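Local coordinates for monoacylglycerol lipase (Palaeococcus ferrophilus, PDB 6QE2), which probably hydrolyses monoacylglycerols to glycerol and a free fatty acid, as an archaeal serine lipase of the alpha/beta-hydrolase superfamily, at residues A[11-16]-A[39-44]; A[78-83]-A[103-108]; A[197-202]-A[225-230]. All coordinates share one frame; numbering follows the deposited sequence. Where two conformers were deposited one is given.

In the fold
Following the chain from the N terminus, the three contacts come in series, each closing before the next opens, so none nests in or crosses another. Interaction 1 (11-16 with 39-44) closes the loop holding helix 30-38, interaction 2 (78-83 with 103-108) that holding helix 88-99, and interaction 3 (197-202 with 225-230) that holding helix 209-217. Each pairs the two parallel strands of a beta-alpha-beta unit in the same mixed sheet. Strands 15-19 and 82-86 are neighbours, and W15 O lies 2.8 Å from F82 N, joining interactions 1 and 2. Interactions 2 and 3 meet where V108 packs on L198, whereas interactions 1 and 3 do not touch.

Interaction 1. Residues A[11-16]-A[39-44]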
loop_
_atom_site.group_PDB
_atom_site.type_symbol
_atom_site.label_atom_id
_atom_site.label_comp_id
_atom_site.label_asym_id
_atom_site.label_seq_id
_atom_site.Cartn_x
_atom_site.Cartn_y
_atom_site.Cartn_z
ATOM N N PRO A 11 3.368 18.999 -11.088
ATOM C CA PRO A 11 2.675 17.876 -11.748
ATOM C C PRO A 11 2.614 18.049 -13.260
ATOM O O PRO A 11 1.545 18.006 -13.879
ATOM C CB PRO A 11 1.289 17.891 -11.086
ATOM C CG PRO A 11 1.062 19.416 -10.866
ATOM C CD PRO A 11 2.425 19.919 -10.436
ATOM N N GLU A 12 3.794 18.119 -13.873
ATOM C CA GLU A 12 3.847 18.246 -15.328
ATOM C C GLU A 12 3.229 17.043 -16.034
ATOM O O GLU A 12 2.500 17.213 -17.018
ATOM C CB GLU A 12 5.296 18.521 -15.750
ATOM C CG GLU A 12 5.751 19.944 -15.180
ATOM C CD GLU A 12 7.255 20.197 -15.276
ATOM O OE1 GLU A 12 8.021 19.222 -15.432
ATOM O OE2 GLU A 12 7.681 21.366 -15.186
ATOM N N ARG A 13 3.430 15.829 -15.497
ATOM C CA ARG A 13 2.862 14.581 -16.014
ATOM C C ARG A 13 1.641 14.112 -15.239
ATOM O O ARG A 13 1.110 13.037 -15.522
ATOM C CB ARG A 13 3.897 13.481 -15.953
ATOM C CG ARG A 13 5.075 13.678 -16.812
ATOM C CD ARG A 13 5.787 12.358 -16.895
ATOM N NE ARG A 13 6.788 12.420 -17.922
ATOM C CZ ARG A 13 6.599 12.059 -19.180
ATOM N NH1 ARG A 13 5.457 11.526 -19.562
ATOM N NH2 ARG A 13 7.591 12.210 -20.051
ATOM N N GLY A 14 1.167 14.909 -14.322
ATOM C CA GLY A 14 0.054 14.512 -13.491
ATOM C C GLY A 14 0.511 14.254 -12.069
ATOM O O GLY A 14 1.653 14.530 -11.686
ATOM N N TRP A 15 -0.399 13.674 -11.291
ATOM C CA TRP A 15 -0.198 13.432 -9.874
ATOM C C TRP A 15 -0.107 11.941 -9.581
ATOM O O TRP A 15 -0.755 11.119 -10.233
ATOM C CB TRP A 15 -1.340 14.017 -9.046
ATOM C CG TRP A 15 -1.267 15.499 -8.912
ATOM C CD1 TRP A 15 -1.934 16.423 -9.653
ATOM C CD2 TRP A 15 -0.464 16.227 -7.981
ATOM N NE1 TRP A 15 -1.607 17.691 -9.234
ATOM C CE2 TRP A 15 -0.703 17.598 -8.207
ATOM C CE3 TRP A 15 0.428 15.855 -6.969
ATOM C CZ2 TRP A 15 -0.080 18.594 -7.467
ATOM C CZ3 TRP A 15 1.047 16.846 -6.234
ATOM C CH2 TRP A 15 0.794 18.203 -6.490
ATOM N N VAL A 16 0.642 11.617 -8.541
ATOM C CA VAL A 16 0.715 10.262 -8.039
ATOM C C VAL A 16 0.399 10.384 -6.556
ATOM O O VAL A 16 1.037 11.144 -5.855
ATOM C CB VAL A 16 2.090 9.608 -8.196
ATOM C CG1 VAL A 16 2.079 8.242 -7.545
ATOM C CG2 VAL A 16 2.453 9.462 -9.652
ATOM N N ALA A 39 11.104 12.893 -12.750
ATOM C CA ALA A 39 10.511 12.466 -14.010
ATOM C C ALA A 39 9.329 13.326 -14.443
ATOM O O ALA A 39 8.783 13.095 -15.526
ATOM C CB ALA A 39 10.072 11.002 -13.920
ATOM N N GLY A 40 8.911 14.292 -13.628
ATOM C CA GLY A 40 7.848 15.206 -13.991
ATOM C C GLY A 40 6.510 14.997 -13.308
ATOM O O GLY A 40 5.526 15.631 -13.711
ATOM N N PHE A 41 6.443 14.161 -12.274
ATOM C CA PHE A 41 5.205 13.956 -11.537
ATOM C C PHE A 41 5.195 14.788 -10.265
ATOM O O PHE A 41 6.229 14.998 -9.624
ATOM C CB PHE A 41 5.020 12.483 -11.156
ATOM C CG PHE A 41 4.798 11.581 -12.320
ATOM C CD1 PHE A 41 5.859 10.903 -12.893
ATOM C CD2 PHE A 41 3.532 11.411 -12.852
ATOM C CE1 PHE A 41 5.660 10.076 -13.968
ATOM C CE2 PHE A 41 3.333 10.570 -13.931
ATOM C CZ PHE A 41 4.397 9.911 -14.487
ATOM N N GLY A 42 4.010 15.258 -9.900
ATOM C CA GLY A 42 3.774 15.693 -8.547
ATOM C C GLY A 42 3.391 14.474 -7.728
ATOM O O GLY A 42 2.821 13.525 -8.251
ATOM N N VAL A 43 3.754 14.486 -6.450
ATOM C CA VAL A 43 3.406 13.402 -5.536
ATOM C C VAL A 43 2.626 14.002 -4.381
ATOM O O VAL A 43 3.065 14.987 -3.776
ATOM C CB VAL A 43 4.644 12.646 -5.023
ATOM C CG1 VAL A 43 4.223 11.553 -4.027
ATOM C CG2 VAL A 43 5.424 12.042 -6.189
ATOM N N TYR A 44 1.461 13.425 -4.094
ATOM C CA TYR A 44 0.639 13.822 -2.958
ATOM C C TYR A 44 0.798 12.734 -1.910
ATOM O O TYR A 44 0.386 11.589 -2.132
ATOM C CB TYR A 44 -0.823 14.006 -3.363
ATOM C CG TYR A 44 -1.669 14.754 -2.349
ATOM C CD1 TYR A 44 -1.876 14.245 -1.073
ATOM C CD2 TYR A 44 -2.257 15.965 -2.670
ATOM C CE1 TYR A 44 -2.645 14.924 -0.146
ATOM C CE2 TYR A 44 -3.029 16.651 -1.749
ATOM C CZ TYR A 44 -3.222 16.119 -0.490
ATOM O OH TYR A 44 -3.991 16.788 0.432
#
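W15 and V16 pair in parallel with G42 and V43, joining the two strands of the beta-alpha-beta unit formed by strand 15-19, helix 30-38 and strand 42-46. Three backbone bonds set the register: G42 N to G14 O (3.0 Å), V16 N to G42 O (2.9 Å) and Y44 N to V16 O (2.9 Å). G42 has no side chain, and the indole of W15 lies against its backbone, with CE3 3.4 Å from G42 C. P11 CB sits over one face of the same indole. In the alpha/beta-hydrolase sheet strand 42-46 follows helix 30-38 after a short turn, where G40 closes a Schellman motif with positive phi. The carbonyl of G40 accepts R13 N at 2.8 Å. R13 then lies over the F41 ring, its CB 3.8 Å from the ring centroid and 20° off the normal, a CH-pi contact. The chain runs extended from CG to NE, which lays CD against CZ and CE1 of the ring and lets NE make a weak bond to A39 O. V16 CG2 touches F41 CD2 at 3.9 Å, while L253 and V254 of helix 242-256 also pack on the F41 ring.

Interaction 2. Residues A[78-83]-A[103-108]; sequences GEKPFL and KIMGVV
F82 and M105 meet face-on: M105 CB stands over the centre of the phenyl ring, 3.6 Å from its centroid and 11° off the ring normal, a CH-pi contact. Near the rim of the ring, F82 CD2 comes within 3.7 Å of G106 CA, where glycine presents only backbone. The first torsion of M105 sets CG anti to the carbonyl carbon (chi1 -64°), which carries it to 3.3 Å from K80 O; the bend at chi2 then brings SD to K80 CB. In one of its two conformers K80 is extended beyond CG, with CG 3.5 Å from K103 O, and its NZ bonds to D102 O. I104 takes a less common rotamer, CG1 lodged between the backbone N and the carbonyl carbon (chi1 61°). This leaves CG2 facing L83, whose CG it meets at 3.8 Å, the two side chains crossing at about a right angle. Among the backbone bonds, M105 N reaches P81 O at 2.8 Å, and L83 N to G106 O (3.0 Å) and V108 N to L83 O (2.8 Å) bracket the bridge of L83 with V107. L83 and V107 both rest on V93 of helix 88-99, the connection between the two strands, while F82 and V108 face W252 of helix 242-256; strand 15-19 lies beside 82-86, and strand 195-200 beside 106-110.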
loop_
_atom_site.group_PDB
_atom_site.type_symbol
_atom_site.label_atom_id
_atom_site.label_comp_id
_atom_site.label_asym_id
_atom_site.label_seq_id
_atom_site.Cartn_x
_atom_site.Cartn_y
_atom_site.Cartn_z
ATOM N N GLY A 78 -8.548 18.086 -8.349
ATOM C CA GLY A 78 -9.377 18.460 -9.479
ATOM C C GLY A 78 -9.071 17.681 -10.742
ATOM O O GLY A 78 -9.533 18.032 -11.823
ATOM N N GLU A 79 -8.312 16.566 -10.625
ATOM C CA GLU A 79 -7.974 15.768 -11.795
ATOM C C GLU A 79 -7.725 14.343 -11.336
ATOM O O GLU A 79 -7.599 14.094 -10.136
ATOM C CB GLU A 79 -6.762 16.348 -12.525
ATOM C CG GLU A 79 -5.515 16.356 -11.711
ATOM C CD GLU A 79 -4.358 16.991 -12.476
ATOM O OE1 GLU A 79 -4.358 18.225 -12.620
ATOM O OE2 GLU A 79 -3.440 16.240 -12.944
ATOM N N LYS A 80 -7.705 13.417 -12.316
ATOM C CA LYS A 80 -7.522 11.979 -12.045
ATOM C C LYS A 80 -6.050 11.709 -11.772
ATOM O O LYS A 80 -5.210 12.030 -12.628
ATOM C CB LYS A 80 -8.002 11.136 -13.233
ATOM C CG LYS A 80 -9.503 11.209 -13.441
ATOM C CD LYS A 80 -10.009 10.447 -14.648
ATOM C CE LYS A 80 -11.532 10.616 -14.744
ATOM N NZ LYS A 80 -12.173 9.628 -15.636
ATOM N N PRO A 81 -5.678 11.141 -10.605
ATOM C CA PRO A 81 -4.271 10.803 -10.361
ATOM C C PRO A 81 -3.946 9.365 -10.636
ATOM O O PRO A 81 -4.846 8.546 -10.862
ATOM C CB PRO A 81 -4.099 11.107 -8.875
ATOM C CG PRO A 81 -5.460 10.617 -8.321
ATOM C CD PRO A 81 -6.508 10.879 -9.397
ATOM N N PHE A 82 -2.657 9.064 -10.666
ATOM C CA PHE A 82 -2.223 7.691 -10.457
ATOM C C PHE A 82 -2.174 7.406 -8.962
ATOM O O PHE A 82 -1.952 8.304 -8.151
ATOM C CB PHE A 82 -0.842 7.457 -11.070
ATOM C CG PHE A 82 -0.829 7.486 -12.571
ATOM C CD1 PHE A 82 -0.531 8.654 -13.252
ATOM C CD2 PHE A 82 -1.107 6.343 -13.300
ATOM C CE1 PHE A 82 -0.511 8.676 -14.638
ATOM C CE2 PHE A 82 -1.088 6.361 -14.679
ATOM C CZ PHE A 82 -0.793 7.533 -15.347
ATOM N N LEU A 83 -2.372 6.138 -8.595
ATOM C CA LEU A 83 -2.214 5.696 -7.216
ATOM C C LEU A 83 -1.009 4.771 -7.089
ATOM O O LEU A 83 -0.795 3.902 -7.936
ATOM C CB LEU A 83 -3.460 4.955 -6.720
ATOM C CG LEU A 83 -4.814 5.647 -6.826
ATOM C CD1 LEU A 83 -5.887 4.733 -6.251
ATOM C CD2 LEU A 83 -4.785 6.964 -6.088
ATOM N N LYS A 103 -12.176 7.157 -11.447
ATOM C CA LYS A 103 -11.522 8.318 -10.859
ATOM C C LYS A 103 -9.992 8.378 -10.909
ATOM O O LYS A 103 -9.410 9.358 -10.479
ATOM C CB LYS A 103 -11.984 8.479 -9.411
ATOM C CG LYS A 103 -13.439 8.863 -9.274
ATOM C CD LYS A 103 -13.843 9.007 -7.816
ATOM C CE LYS A 103 -13.238 10.239 -7.165
ATOM N NZ LYS A 103 -13.756 11.486 -7.794
ATOM N N ILE A 104 -9.346 7.352 -11.438
ATOM C CA ILE A 104 -7.892 7.330 -11.476
ATOM C C ILE A 104 -7.332 6.995 -12.851
ATOM O O ILE A 104 -8.022 6.436 -13.673
ATOM C CB ILE A 104 -7.338 6.305 -10.469
ATOM C CG1 ILE A 104 -7.837 4.909 -10.819
ATOM C CG2 ILE A 104 -7.742 6.668 -9.054
ATOM C CD1 ILE A 104 -7.197 3.808 -10.009
ATOM N N MET A 105 -6.076 7.358 -13.080
ATOM C CA MET A 105 -5.392 7.069 -14.334
ATOM C C MET A 105 -4.769 5.683 -14.358
ATOM O O MET A 105 -4.470 5.168 -15.441
ATOM C CB MET A 105 -4.286 8.097 -14.592
ATOM C CG MET A 105 -4.768 9.518 -14.793
ATOM S SD MET A 105 -5.907 9.614 -16.178
ATOM C CE MET A 105 -4.819 9.197 -17.534
ATOM N N GLY A 106 -4.579 5.075 -13.199
ATOM C CA GLY A 106 -3.866 3.819 -13.089
ATOM C C GLY A 106 -3.479 3.569 -11.653
ATOM O O GLY A 106 -3.505 4.462 -10.804
ATOM N N VAL A 107 -3.126 2.319 -11.367
ATOM C CA VAL A 107 -2.813 1.920 -9.999
ATOM C C VAL A 107 -1.568 1.044 -9.996
ATOM O O VAL A 107 -1.454 0.103 -10.791
ATOM C CB VAL A 107 -4.004 1.212 -9.317
ATOM C CG1 VAL A 107 -4.519 0.032 -10.145
ATOM C CG2 VAL A 107 -3.620 0.769 -7.927
ATOM N N VAL A 108 -0.617 1.384 -9.128
ATOM C CA VAL A 108 0.604 0.616 -8.912
ATOM C C VAL A 108 0.545 0.098 -7.485
ATOM O O VAL A 108 0.399 0.888 -6.542
ATOM C CB VAL A 108 1.867 1.463 -9.118
ATOM C CG1 VAL A 108 3.113 0.614 -8.894
ATOM C CG2 VAL A 108 1.871 2.124 -10.497
#

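Interaction 3. Residues A[197-202]-A[225-230]; sequences LLVGTA and IMEFKG
L198 and F228 lie side by side on one face of the ladder, pointing the same way, and L198 CD2 meets the edge of the phenyl ring at CE1, 3.8 Å away. The same ring has V199 O in its plane, with F228 CD1 3.4 Å from that oxygen. V199 O also accepts F228 N at 2.9 Å, so one carbonyl both pairs the strands and borders the ring. Strands 197-200 and 225-228 run parallel at 19° to each other, and four bridges, from L197 with I225 to G200 with F228, hold the register. This ladder is the tight part, with L198 and F228 buried on one face and L197 and V199 on the other. The looser part is at E227 and in the loop ends. E227, an exposed residue, lies alongside V199, its CG 3.9 Å from V199 CG2, and its OE1 makes a 3.4 Å contact with T201 CG2. Its carboxylate is not left to solvent alone, because OE2 forms a salt bridge with R212 of helix 209-217. Past the strand ends the last backbone bond, T201 N to F228 O, is longer at 3.2 Å, and a side chain adds to it. T201 OG1 sits between its own backbone N and carbonyl carbon (chi1 64°), where it accepts G230 N at 2.7 Å with a nearly straight N-H...O angle of 178°. This tie joins the two loops following the strands, and the first of them leads straight to D203, the probable acid of a Ser-His-Asp triad with S87 and H233. Helix 209-217 packs on V199 and I225, helix 242-256 covers L198 and M226 on the other face, and strand 106-110 flanks strand 195-200, with strand 223-228 outermost in the sheet.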
loop_
_atom_site.group_PDB
_atom_site.type_symbol
_atom_site.label_atom_id
_atom_site.label_comp_id
_atom_site.label_asym_id
_atom_site.label_seq_id
_atom_site.Cartn_x
_atom_site.Cartn_y
_atom_site.Cartn_z
ATOM N N LEU A 197 1.401 -4.602 -10.702
ATOM C CA LEU A 197 1.654 -5.267 -9.432
ATOM C C LEU A 197 3.128 -5.641 -9.349
ATOM O O LEU A 197 3.690 -6.175 -10.310
ATOM C CB LEU A 197 0.789 -6.529 -9.311
ATOM C CG LEU A 197 -0.709 -6.329 -9.547
ATOM C CD1 LEU A 197 -1.413 -7.677 -9.550
ATOM C CD2 LEU A 197 -1.308 -5.434 -8.469
ATOM N N LEU A 198 3.748 -5.384 -8.196
ATOM C CA LEU A 198 5.157 -5.693 -7.975
ATOM C C LEU A 198 5.288 -6.537 -6.715
ATOM O O LEU A 198 4.808 -6.134 -5.650
ATOM C CB LEU A 198 6.001 -4.419 -7.834
ATOM C CG LEU A 198 5.873 -3.352 -8.916
ATOM C CD1 LEU A 198 5.258 -2.117 -8.298
ATOM C CD2 LEU A 198 7.222 -3.018 -9.522
ATOM N N VAL A 199 5.931 -7.704 -6.828
ATOM C CA VAL A 199 6.062 -8.620 -5.701
ATOM C C VAL A 199 7.479 -9.170 -5.614
ATOM O O VAL A 199 8.179 -9.307 -6.622
ATOM C CB VAL A 199 5.050 -9.787 -5.787
ATOM C CG1 VAL A 199 3.628 -9.263 -5.711
ATOM C CG2 VAL A 199 5.262 -10.577 -7.070
ATOM N N GLY A 200 7.906 -9.459 -4.388
ATOM C CA GLY A 200 9.120 -10.228 -4.144
ATOM C C GLY A 200 8.767 -11.688 -3.925
ATOM O O GLY A 200 7.834 -12.005 -3.187
ATOM N N THR A 201 9.534 -12.586 -4.564
ATOM C CA THR A 201 9.148 -13.993 -4.547
ATOM C C THR A 201 9.321 -14.643 -3.181
ATOM O O THR A 201 8.682 -15.666 -2.916
ATOM C CB THR A 201 9.950 -14.803 -5.574
ATOM O OG1 THR A 201 11.339 -14.784 -5.225
ATOM C CG2 THR A 201 9.763 -14.247 -6.976
ATOM N N ALA A 202 10.152 -14.077 -2.308
ATOM C CA ALA A 202 10.388 -14.647 -0.989
ATOM C C ALA A 202 9.582 -13.950 0.095
ATOM O O ALA A 202 9.835 -14.169 1.285
ATOM C CB ALA A 202 11.879 -14.590 -0.651
ATOM N N ILE A 225 2.302 -7.741 -14.089
ATOM C CA ILE A 225 2.832 -8.199 -12.811
ATOM C C ILE A 225 4.329 -8.432 -12.965
ATOM O O ILE A 225 4.771 -9.061 -13.933
ATOM C CB ILE A 225 2.107 -9.460 -12.302
ATOM C CG1 ILE A 225 2.703 -9.908 -10.967
ATOM C CG2 ILE A 225 2.155 -10.587 -13.343
ATOM C CD1 ILE A 225 1.838 -10.914 -10.225
ATOM N N MET A 226 5.111 -7.874 -12.045
ATOM C CA MET A 226 6.559 -7.997 -12.055
ATOM C C MET A 226 7.030 -8.663 -10.775
ATOM O O MET A 226 6.714 -8.192 -9.678
ATOM C CB MET A 226 7.229 -6.632 -12.203
ATOM C CG MET A 226 6.848 -5.912 -13.469
ATOM S SD MET A 226 7.771 -4.378 -13.600
ATOM C CE MET A 226 9.430 -5.020 -13.787
ATOM N N GLU A 227 7.804 -9.734 -10.917
ATOM C CA GLU A 227 8.353 -10.451 -9.780
ATOM C C GLU A 227 9.839 -10.151 -9.637
ATOM O O GLU A 227 10.559 -9.984 -10.625
ATOM C CB GLU A 227 8.137 -11.961 -9.938
ATOM C CG GLU A 227 6.691 -12.316 -10.216
ATOM C CD GLU A 227 6.344 -13.721 -9.788
ATOM O OE1 GLU A 227 7.198 -14.366 -9.149
ATOM O OE2 GLU A 227 5.228 -14.178 -10.106
ATOM N N PHE A 228 10.296 -10.102 -8.393
ATOM C CA PHE A 228 11.689 -9.809 -8.072
ATOM C C PHE A 228 12.224 -10.996 -7.279
ATOM O O PHE A 228 11.962 -11.129 -6.079
ATOM C CB PHE A 228 11.802 -8.490 -7.325
ATOM C CG PHE A 228 11.345 -7.314 -8.141
ATOM C CD1 PHE A 228 9.998 -6.997 -8.230
ATOM C CD2 PHE A 228 12.260 -6.556 -8.858
ATOM C CE1 PHE A 228 9.570 -5.937 -9.004
ATOM C CE2 PHE A 228 11.839 -5.490 -9.628
ATOM C CZ PHE A 228 10.492 -5.178 -9.698
ATOM N N LYS A 229 12.972 -11.855 -7.966
ATOM C CA LYS A 229 13.350 -13.151 -7.421
ATOM C C LYS A 229 14.201 -12.994 -6.168
ATOM O O LYS A 229 15.253 -12.348 -6.192
ATOM C CB LYS A 229 14.104 -13.950 -8.480
ATOM C CG LYS A 229 14.530 -15.337 -8.020
ATOM C CD LYS A 229 15.263 -16.069 -9.128
ATOM C CE LYS A 229 15.692 -17.456 -8.674
ATOM N NZ LYS A 229 14.524 -18.270 -8.244
ATOM N N GLY A 230 13.732 -13.577 -5.068
ATOM C CA GLY A 230 14.445 -13.568 -3.815
ATOM C C GLY A 230 14.124 -12.416 -2.887
ATOM O O GLY A 230 14.452 -12.491 -1.700
#